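Polynucleotide 5'-triphosphatase (Acanthamoeba polyphaga mimivirus, PDB 3BGY) removes the gamma phosphate from the 5'-triphosphate end of mRNA, the first step of cap formation, as the N-terminal triphosphatase domain of a multifunctional viral capping enzyme. Local coordinates at residues 124-133 with 145-153; 170-178 with 189-199. One frame throughout, in Å; residues are numbered along the deposited sequence. Where two conformers were deposited one is given.

Contact 1 of 2, residues 124-133 with 145-153; sequences IVYKNRGSGK and KSTEEIPLV. With ACT (acetate ion), chain D.
Y126 and I150 hold each other through both backbone groups. Y126 N donates to I150 O at 2.9 Å, and I150 N returns a bond to Y126 O. To one side, L152 N donates to I124 O; to the other, N128 N reaches E148 O at 3.0 Å. Past the corner at R129-S131, S146 N bonds K133 O. N128 also shapes that corner. Its OD1 accepts from G130 N, an Asx turn within the type I turn N128-S131.

A water joins two lysine tips, 2.6 Å from K127 NZ and 2.7 Å from K145 NZ. Bends at chi3 (90°) and chi4 bring K127 NZ to this water. K127 and E149 lie side by side and point the same way, with K127 CE 3.9 Å from E149 OE1. K127 NZ stays 4.2 Å from E149 OE2, too far for a salt bridge. E149 OE1 also has a weak, long ion pair with R85.

The two segments belong to the antiparallel hairpin 122-136/142-152 of the eight-stranded barrel, the tunnel of this triphosphatase. V125, K127, E149 and P151 share one face, and the charged K127 and E149 line the tunnel. Y126, N128, E148, I150 and L152 are on the outer face. There E148 OE1 lies 3.2 Å from N128 ND2, the amide and carboxylate planes 32° apart. Y126 OH donates to OXT of an acetate, probably from the crystallisation liquor, in the ring plane. At the edge of the same ring sits I150 CD1. L152 CD1 packs near Y126 CB, and L152 CB meets I124 CG2.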
loop_
_atom_site.group_PDB
_atom_site.type_symbol
_atom_site.label_atom_id
_atom_site.label_comp_id
_atom_site.label_asym_id
_atom_site.label_seq_id
_atom_site.Cartn_x
_atom_site.Cartn_y
_atom_site.Cartn_z
ATOM N N ILE A 124 3.454 9.551 6.900
ATOM C CA ILE A 124 2.173 10.229 6.705
ATOM C C ILE A 124 1.967 10.544 5.240
ATOM O O ILE A 124 2.874 11.047 4.567
ATOM C CB ILE A 124 2.141 11.567 7.509
ATOM C CG1 ILE A 124 2.443 11.304 8.985
ATOM C CG2 ILE A 124 0.798 12.234 7.358
ATOM C CD1 ILE A 124 2.381 12.532 9.883
ATOM N N VAL A 125 0.777 10.203 4.735
ATOM C CA VAL A 125 0.444 10.450 3.350
ATOM C C VAL A 125 -0.986 10.935 3.190
ATOM O O VAL A 125 -1.873 10.600 3.981
ATOM C CB VAL A 125 0.594 9.156 2.419
ATOM C CG1 VAL A 125 2.052 8.695 2.305
ATOM C CG2 VAL A 125 -0.316 8.008 2.885
ATOM N N TYR A 126 -1.187 11.748 2.167
ATOM C CA TYR A 126 -2.518 12.203 1.806
ATOM C C TYR A 126 -2.766 11.503 0.467
ATOM O O TYR A 126 -2.029 11.691 -0.502
ATOM C CB TYR A 126 -2.585 13.728 1.693
ATOM C CG TYR A 126 -3.913 14.204 1.149
ATOM C CD1 TYR A 126 -5.062 14.258 1.971
ATOM C CD2 TYR A 126 -4.035 14.564 -0.210
ATOM C CE1 TYR A 126 -6.314 14.651 1.438
ATOM C CE2 TYR A 126 -5.265 14.963 -0.745
ATOM C CZ TYR A 126 -6.395 15.007 0.085
ATOM O OH TYR A 126 -7.589 15.397 -0.460
ATOM N N LYS A 127 -3.835 10.721 0.426
ATOM C CA LYS A 127 -4.165 9.923 -0.748
ATOM C C LYS A 127 -5.344 10.525 -1.469
ATOM O O LYS A 127 -6.435 10.600 -0.905
ATOM C CB LYS A 127 -4.506 8.495 -0.314
ATOM C CG LYS A 127 -3.362 7.722 0.309
ATOM C CD LYS A 127 -3.836 6.371 0.876
ATOM C CE LYS A 127 -3.762 5.230 -0.150
ATOM N NZ LYS A 127 -4.485 5.476 -1.434
ATOM N N ASN A 128 -5.114 10.993 -2.692
ATOM C CA ASN A 128 -6.190 11.585 -3.489
ATOM C C ASN A 128 -6.770 10.421 -4.285
ATOM O O ASN A 128 -6.246 10.042 -5.339
ATOM C CB ASN A 128 -5.659 12.699 -4.427
ATOM C CG ASN A 128 -6.762 13.344 -5.277
ATOM O OD1 ASN A 128 -7.866 12.808 -5.426
ATOM N ND2 ASN A 128 -6.434 14.467 -5.889
ATOM N N ARG A 129 -7.841 9.852 -3.747
ATOM C CA ARG A 129 -8.480 8.710 -4.372
ATOM C C ARG A 129 -9.247 9.016 -5.652
ATOM O O ARG A 129 -9.618 8.096 -6.379
ATOM C CB ARG A 129 -9.338 7.976 -3.347
ATOM C CG ARG A 129 -8.489 7.319 -2.252
ATOM C CD ARG A 129 -9.163 6.096 -1.649
ATOM N NE ARG A 129 -8.215 5.279 -0.892
ATOM C CZ ARG A 129 -8.551 4.322 -0.026
ATOM N NH1 ARG A 129 -9.830 4.040 0.210
ATOM N NH2 ARG A 129 -7.605 3.661 0.634
ATOM N N GLY A 130 -9.393 10.302 -5.968
ATOM C CA GLY A 130 -10.128 10.704 -7.156
ATOM C C GLY A 130 -9.316 10.939 -8.414
ATOM O O GLY A 130 -9.890 10.999 -9.502
ATOM N N SER A 131 -7.992 11.027 -8.285
ATOM C CA SER A 131 -7.119 11.284 -9.433
ATOM C C SER A 131 -6.585 10.045 -10.127
ATOM O O SER A 131 -6.042 10.120 -11.237
ATOM C CB SER A 131 -5.933 12.128 -8.992
ATOM O OG SER A 131 -5.144 11.385 -8.096
ATOM N N GLY A 132 -6.718 8.917 -9.450
ATOM C CA GLY A 132 -6.217 7.678 -9.992
ATOM C C GLY A 132 -7.016 6.913 -11.019
ATOM O O GLY A 132 -8.250 6.997 -11.043
ATOM N N LYS A 133 -6.289 6.230 -11.909
ATOM C CA LYS A 133 -6.888 5.384 -12.930
ATOM C C LYS A 133 -6.678 3.948 -12.437
ATOM O O LYS A 133 -5.642 3.614 -11.870
ATOM C CB LYS A 133 -6.223 5.599 -14.298
ATOM C CG LYS A 133 -6.835 4.782 -15.442
ATOM C CD LYS A 133 -6.456 5.336 -16.817
ATOM C CE LYS A 133 -6.862 4.377 -17.945
ATOM N NZ LYS A 133 -8.324 4.093 -18.010
ATOM N N LYS A 145 -3.103 -0.055 -11.161
ATOM C CA LYS A 145 -3.592 1.173 -10.558
ATOM C C LYS A 145 -2.528 2.230 -10.482
ATOM O O LYS A 145 -1.364 1.919 -10.220
ATOM C CB LYS A 145 -4.064 0.870 -9.115
ATOM C CG LYS A 145 -4.732 2.006 -8.303
ATOM C CD LYS A 145 -4.859 1.603 -6.827
ATOM C CE LYS A 145 -5.694 2.592 -6.011
ATOM N NZ LYS A 145 -5.672 2.279 -4.546
ATOM N N SER A 146 -2.934 3.450 -10.787
ATOM C CA SER A 146 -2.052 4.583 -10.651
ATOM C C SER A 146 -2.813 5.428 -9.652
ATOM O O SER A 146 -4.053 5.475 -9.702
ATOM C CB SER A 146 -1.890 5.340 -11.965
ATOM O OG SER A 146 -0.828 6.279 -11.874
ATOM N N THR A 147 -2.110 5.902 -8.626
ATOM C CA THR A 147 -2.737 6.794 -7.665
ATOM C C THR A 147 -1.797 7.837 -7.093
ATOM O O THR A 147 -0.585 7.603 -6.988
ATOM C CB THR A 147 -3.473 6.002 -6.549
ATOM O OG1 THR A 147 -4.330 6.883 -5.816
ATOM C CG2 THR A 147 -2.508 5.289 -5.634
ATOM N N GLU A 148 -2.378 8.975 -6.721
ATOM C CA GLU A 148 -1.622 10.090 -6.157
ATOM C C GLU A 148 -1.549 9.954 -4.650
ATOM O O GLU A 148 -2.578 9.905 -3.980
ATOM C CB GLU A 148 -2.299 11.395 -6.539
ATOM C CG GLU A 148 -1.520 12.638 -6.189
ATOM C CD GLU A 148 -2.312 13.922 -6.452
ATOM O OE1 GLU A 148 -3.476 13.850 -6.911
ATOM O OE2 GLU A 148 -1.750 14.994 -6.217
ATOM N N GLU A 149 -0.324 9.921 -4.125
ATOM C CA GLU A 149 -0.094 9.768 -2.706
ATOM C C GLU A 149 0.979 10.772 -2.372
ATOM O O GLU A 149 2.147 10.584 -2.707
ATOM C CB GLU A 149 0.368 8.328 -2.373
ATOM C CG GLU A 149 -0.702 7.238 -2.656
ATOM C CD GLU A 149 -0.375 5.864 -2.092
ATOM O OE1 GLU A 149 -0.006 5.770 -0.900
ATOM O OE2 GLU A 149 -0.521 4.873 -2.842
ATOM N N ILE A 150 0.582 11.827 -1.666
ATOM C CA ILE A 150 1.519 12.894 -1.309
ATOM C C ILE A 150 2.108 12.656 0.072
ATOM O O ILE A 150 1.386 12.670 1.066
ATOM C CB ILE A 150 0.789 14.268 -1.384
ATOM C CG1 ILE A 150 0.174 14.444 -2.775
ATOM C CG2 ILE A 150 1.772 15.422 -1.045
ATOM C CD1 ILE A 150 -0.682 15.693 -2.964
ATOM N N PRO A 151 3.440 12.482 0.159
ATOM C CA PRO A 151 4.044 12.241 1.473
ATOM C C PRO A 151 4.258 13.551 2.198
ATOM O O PRO A 151 4.582 14.570 1.584
ATOM C CB PRO A 151 5.404 11.610 1.125
ATOM C CG PRO A 151 5.308 11.267 -0.329
ATOM C CD PRO A 151 4.452 12.342 -0.899
ATOM N N LEU A 152 3.984 13.539 3.495
ATOM C CA LEU A 152 4.214 14.716 4.325
ATOM C C LEU A 152 5.478 14.339 5.067
ATOM O O LEU A 152 5.475 13.377 5.831
ATOM C CB LEU A 152 3.049 14.946 5.288
ATOM C CG LEU A 152 1.819 15.680 4.768
ATOM C CD1 LEU A 152 0.925 14.749 3.955
ATOM C CD2 LEU A 152 1.060 16.229 5.967
ATOM N N VAL A 153 6.573 15.040 4.772
ATOM C CA VAL A 153 7.876 14.740 5.371
ATOM C C VAL A 153 8.432 15.763 6.359
ATOM O O VAL A 153 8.022 16.929 6.368
ATOM C CB VAL A 153 8.941 14.431 4.292
ATOM C CG1 VAL A 153 8.690 13.049 3.686
ATOM C CG2 VAL A 153 8.932 15.501 3.218
HETATM C C ACT D . -9.903 16.334 2.162
HETATM O O ACT D . -10.877 17.233 2.464
HETATM O OXT ACT D . -9.677 15.995 1.025
HETATM C CH3 ACT D . -9.076 15.768 3.240
HETATM O O HOH W 1 6.009 10.584 5.855
HETATM O O HOH W 2 -6.163 3.708 -2.300
#

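Contact 2 of 2, residues 170-178 with 189-199; sequences IMYRYKTRY and DITDVKSSPII
Y172 lies against S196-I199 along its whole length. Y172 CB sits 3.6 Å from S196 O. CG stands anti to its own carbonyl carbon (chi1 -55°), which carries the ring toward P197-I199. Y172 CD2 is 3.6 Å from S196 O, at the ring edge, and is also near I198 C. Y172 CE2 is 3.6 Å from P197 O, likewise at the edge. I199 CG1 makes a CH-pi contact over one face, 3.8 Å from the Y172 ring centroid and 19° off the ring normal, offset toward the rim. It is closest to Y172 CZ, with CE1 and CE2 next. At the tip, Y172 OH meets I199 CD1 at 3.8 Å. An ST turn shapes the chain here, with S196 OG accepting from I198 N.

Strands 169-183 and 186-196 form an antiparallel hairpin of the closed tunnel barrel. Four pairs, Y172/S196, Y174/K194, T176/D192 and Y178/I190, each bond twice through their backbones. The pairs between them are non-hydrogen-bonded.

R173, K175, R177, T191, V193 and S195 share one face, and its basic side chains look into the tunnel. R173 CD packs 4.0 Å from V193 CG1. K175 CB rests on T191 CG2 at 3.7 Å, and the extended K175 chain runs beside V193. R177, in one of two conformers, lies alongside T191. Y172, Y174, T176, Y178, I190 and D192 are on the outside, where helix 106-115 touches Y172 and helix 47-60 touches Y178 and I190. Y178 CB packs on I190 CG2. A water lies within hydrogen-bonding distance of Y174 O and D192 OD1; D192 OD1 also bonds S207 OG. The K194 amine turns away to V205 O and S207 OG.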
loop_
_atom_site.group_PDB
_atom_site.type_symbol
_atom_site.label_atom_id
_atom_site.label_comp_id
_atom_site.label_asym_id
_atom_site.label_seq_id
_atom_site.Cartn_x
_atom_site.Cartn_y
_atom_site.Cartn_z
ATOM N N ILE A 170 -12.894 6.188 10.256
ATOM C CA ILE A 170 -11.532 5.733 10.546
ATOM C C ILE A 170 -11.408 4.237 10.290
ATOM O O ILE A 170 -12.323 3.465 10.595
ATOM C CB ILE A 170 -11.082 6.022 11.992
ATOM C CG1 ILE A 170 -11.337 7.487 12.346
ATOM C CG2 ILE A 170 -9.567 5.768 12.138
ATOM C CD1 ILE A 170 -11.204 7.765 13.820
ATOM N N MET A 171 -10.283 3.844 9.705
ATOM C CA MET A 171 -10.003 2.439 9.435
ATOM C C MET A 171 -8.610 2.106 9.954
ATOM O O MET A 171 -7.688 2.935 9.872
ATOM C CB MET A 171 -10.117 2.136 7.940
ATOM C CG MET A 171 -9.854 0.681 7.569
ATOM S SD MET A 171 -9.995 0.446 5.817
ATOM C CE MET A 171 -8.851 1.726 5.203
ATOM N N TYR A 172 -8.490 0.909 10.527
ATOM C CA TYR A 172 -7.231 0.415 11.088
ATOM C C TYR A 172 -6.774 -0.822 10.366
ATOM O O TYR A 172 -7.581 -1.695 10.067
ATOM C CB TYR A 172 -7.401 0.053 12.559
ATOM C CG TYR A 172 -7.939 1.199 13.371
ATOM C CD1 TYR A 172 -7.073 2.182 13.880
ATOM C CD2 TYR A 172 -9.332 1.358 13.572
ATOM C CE1 TYR A 172 -7.572 3.296 14.567
ATOM C CE2 TYR A 172 -9.853 2.500 14.274
ATOM C CZ TYR A 172 -8.953 3.446 14.759
ATOM O OH TYR A 172 -9.404 4.534 15.445
ATOM N N ARG A 173 -5.500 -0.843 9.985
ATOM C CA ARG A 173 -4.944 -2.021 9.334
ATOM C C ARG A 173 -3.606 -2.317 9.975
ATOM O O ARG A 173 -2.720 -1.479 9.934
ATOM C CB ARG A 173 -4.765 -1.820 7.825
ATOM C CG ARG A 173 -6.083 -1.802 7.070
ATOM C CD ARG A 173 -5.901 -1.695 5.579
ATOM N NE ARG A 173 -7.206 -1.773 4.923
ATOM C CZ ARG A 173 -7.545 -1.117 3.817
ATOM N NH1 ARG A 173 -6.678 -0.312 3.214
ATOM N NH2 ARG A 173 -8.786 -1.214 3.349
ATOM N N TYR A 174 -3.493 -3.484 10.600
ATOM C CA TYR A 174 -2.241 -3.914 11.210
ATOM C C TYR A 174 -1.626 -4.820 10.152
ATOM O O TYR A 174 -2.216 -5.850 9.743
ATOM C CB TYR A 174 -2.454 -4.687 12.511
ATOM C CG TYR A 174 -1.136 -5.012 13.192
ATOM C CD1 TYR A 174 -0.323 -3.992 13.693
ATOM C CD2 TYR A 174 -0.662 -6.343 13.267
ATOM C CE1 TYR A 174 0.951 -4.275 14.255
ATOM C CE2 TYR A 174 0.614 -6.640 13.836
ATOM C CZ TYR A 174 1.406 -5.602 14.323
ATOM O OH TYR A 174 2.634 -5.911 14.880
ATOM N N LYS A 175 -0.410 -4.476 9.761
ATOM C CA LYS A 175 0.255 -5.193 8.674
ATOM C C LYS A 175 1.616 -5.769 8.959
ATOM O O LYS A 175 2.387 -5.153 9.699
ATOM C CB LYS A 175 0.440 -4.192 7.534
ATOM C CG LYS A 175 -0.873 -3.724 6.872
ATOM C CD LYS A 175 -0.592 -2.769 5.724
ATOM C CE LYS A 175 -1.870 -2.335 5.044
ATOM N NZ LYS A 175 -1.591 -1.478 3.857
ATOM N N THR A 176 1.891 -6.950 8.382
ATOM C CA THR A 176 3.223 -7.563 8.434
ATOM C C THR A 176 3.545 -7.622 6.944
ATOM O O THR A 176 2.961 -8.424 6.195
ATOM C CB THR A 176 3.257 -8.960 9.100
ATOM O OG1 THR A 176 2.873 -8.812 10.472
ATOM C CG2 THR A 176 4.697 -9.545 9.052
ATOM N N ARG A 177 4.529 -6.832 6.563
ATOM C CA ARG A 177 4.906 -6.733 5.167
ATOM C C ARG A 177 6.310 -7.237 4.928
ATOM O O ARG A 177 7.167 -7.190 5.810
ATOM C CB ARG A 177 4.786 -5.261 4.741
ATOM C CG ARG A 177 5.049 -4.932 3.254
ATOM C CD ARG A 177 4.917 -3.438 2.990
ATOM N NE ARG A 177 5.863 -2.641 3.776
ATOM C CZ ARG A 177 5.892 -1.305 3.816
ATOM N NH1 ARG A 177 5.025 -0.584 3.121
ATOM N NH2 ARG A 177 6.807 -0.684 4.544
ATOM N N TYR A 178 6.477 -7.869 3.775
ATOM C CA TYR A 178 7.785 -8.312 3.317
ATOM C C TYR A 178 7.919 -7.614 1.964
ATOM O O TYR A 178 7.018 -7.719 1.124
ATOM C CB TYR A 178 7.852 -9.825 3.129
ATOM C CG TYR A 178 7.623 -10.614 4.381
ATOM C CD1 TYR A 178 6.314 -10.907 4.803
ATOM C CD2 TYR A 178 8.701 -11.039 5.176
ATOM C CE1 TYR A 178 6.068 -11.614 6.013
ATOM C CE2 TYR A 178 8.475 -11.743 6.395
ATOM C CZ TYR A 178 7.156 -12.024 6.804
ATOM O OH TYR A 178 6.918 -12.678 7.997
ATOM N N ASP A 189 5.770 -6.486 -2.948
ATOM C CA ASP A 189 5.307 -6.323 -1.558
ATOM C C ASP A 189 4.283 -7.408 -1.292
ATOM O O ASP A 189 3.350 -7.570 -2.069
ATOM C CB ASP A 189 4.594 -4.994 -1.333
ATOM C CG ASP A 189 5.521 -3.798 -1.397
ATOM O OD1 ASP A 189 6.757 -3.969 -1.265
ATOM O OD2 ASP A 189 4.982 -2.683 -1.550
ATOM N N ILE A 190 4.474 -8.172 -0.226
ATOM C CA ILE A 190 3.511 -9.218 0.141
ATOM C C ILE A 190 3.173 -8.924 1.584
ATOM O O ILE A 190 4.064 -8.874 2.445
ATOM C CB ILE A 190 4.050 -10.669 -0.119
ATOM C CG1 ILE A 190 3.020 -11.730 0.261
ATOM C CG2 ILE A 190 5.292 -10.954 0.648
ATOM C CD1 ILE A 190 1.937 -11.972 -0.701
ATOM N N THR A 191 1.877 -8.862 1.872
ATOM C CA THR A 191 1.453 -8.420 3.200
ATOM C C THR A 191 0.351 -9.240 3.843
ATOM O O THR A 191 -0.588 -9.657 3.175
ATOM C CB THR A 191 0.938 -6.953 3.089
ATOM O OG1 THR A 191 1.880 -6.138 2.382
ATOM C CG2 THR A 191 0.758 -6.316 4.461
ATOM N N ASP A 192 0.518 -9.497 5.145
ATOM C CA ASP A 192 -0.484 -10.188 5.969
ATOM C C ASP A 192 -1.194 -8.967 6.596
ATOM O O ASP A 192 -0.573 -8.194 7.346
ATOM C CB ASP A 192 0.249 -11.036 7.019
ATOM C CG ASP A 192 -0.666 -11.560 8.131
ATOM O OD1 ASP A 192 -1.679 -10.918 8.474
ATOM O OD2 ASP A 192 -0.334 -12.612 8.707
ATOM N N VAL A 193 -2.474 -8.765 6.273
ATOM C CA VAL A 193 -3.183 -7.571 6.753
ATOM C C VAL A 193 -4.376 -7.908 7.642
ATOM O O VAL A 193 -5.224 -8.728 7.270
ATOM C CB VAL A 193 -3.763 -6.732 5.539
ATOM C CG1 VAL A 193 -4.452 -5.433 6.007
ATOM C CG2 VAL A 193 -2.731 -6.433 4.491
ATOM N N LYS A 194 -4.471 -7.231 8.793
ATOM C CA LYS A 194 -5.622 -7.390 9.705
ATOM C C LYS A 194 -6.353 -6.055 9.620
ATOM O O LYS A 194 -5.795 -5.020 9.968
ATOM C CB LYS A 194 -5.166 -7.734 11.131
ATOM C CG LYS A 194 -4.727 -9.222 11.234
ATOM C CD LYS A 194 -4.134 -9.544 12.592
ATOM C CE LYS A 194 -3.544 -10.956 12.639
ATOM N NZ LYS A 194 -4.497 -12.001 12.114
ATOM N N SER A 195 -7.595 -6.083 9.145
ATOM C CA SER A 195 -8.387 -4.867 8.979
ATOM C C SER A 195 -9.599 -4.805 9.896
ATOM O O SER A 195 -10.191 -5.837 10.227
ATOM C CB SER A 195 -8.859 -4.738 7.525
ATOM O OG SER A 195 -7.763 -4.764 6.627
ATOM N N SER A 196 -9.904 -3.594 10.355
ATOM C CA SER A 196 -11.064 -3.340 11.216
ATOM C C SER A 196 -11.476 -1.870 11.305
ATOM O O SER A 196 -10.627 -0.969 11.219
ATOM C CB SER A 196 -10.779 -3.833 12.646
ATOM O OG SER A 196 -11.917 -3.650 13.484
ATOM N N PRO A 197 -12.801 -1.597 11.426
ATOM C CA PRO A 197 -13.235 -0.202 11.552
ATOM C C PRO A 197 -13.031 0.308 13.005
ATOM O O PRO A 197 -13.195 1.489 13.262
ATOM C CB PRO A 197 -14.729 -0.257 11.153
ATOM C CG PRO A 197 -15.144 -1.643 11.547
ATOM C CD PRO A 197 -13.961 -2.494 11.147
ATOM N N ILE A 198 -12.744 -0.592 13.948
ATOM C CA ILE A 198 -12.504 -0.208 15.354
ATOM C C ILE A 198 -11.188 -0.815 15.851
ATOM O O ILE A 198 -10.640 -1.699 15.206
ATOM C CB ILE A 198 -13.678 -0.596 16.310
ATOM C CG1 ILE A 198 -13.892 -2.108 16.328
ATOM C CG2 ILE A 198 -14.970 0.158 15.904
ATOM C CD1 ILE A 198 -14.814 -2.596 17.418
ATOM N N ILE A 199 -10.664 -0.308 16.970
ATOM C CA ILE A 199 -9.403 -0.802 17.545
ATOM C C ILE A 199 -9.524 -2.153 18.255
ATOM O O ILE A 199 -8.624 -2.989 18.164
ATOM C CB ILE A 199 -8.816 0.270 18.550
ATOM C CG1 ILE A 199 -8.440 1.544 17.782
ATOM C CG2 ILE A 199 -7.563 -0.245 19.252
ATOM C CD1 ILE A 199 -8.252 2.823 18.636
HETATM O O HOH W 3 -1.249 -8.569 10.276
#

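Contact 1 and contact 2 come in series along the chain, contact 1 closing before contact 2 opens. Each joins the two strands of a beta hairpin. Strand 142-152 of the first hairpin is followed in the chain by strand 169-183 of the second. Both belong to the same closed antiparallel sheet, where strands 83-88 and 66-77 lie between 122-136 and 169-183. The contact centres are about 18 Å apart, on opposite sides of the chain's centre; their nearest atoms are about 5 Å apart. K127 and E149 of contact 1 and R173, K175 and R177 of contact 2 point into one barrel interior from facing walls, consistent with the charged tunnel of tunnel triphosphatases.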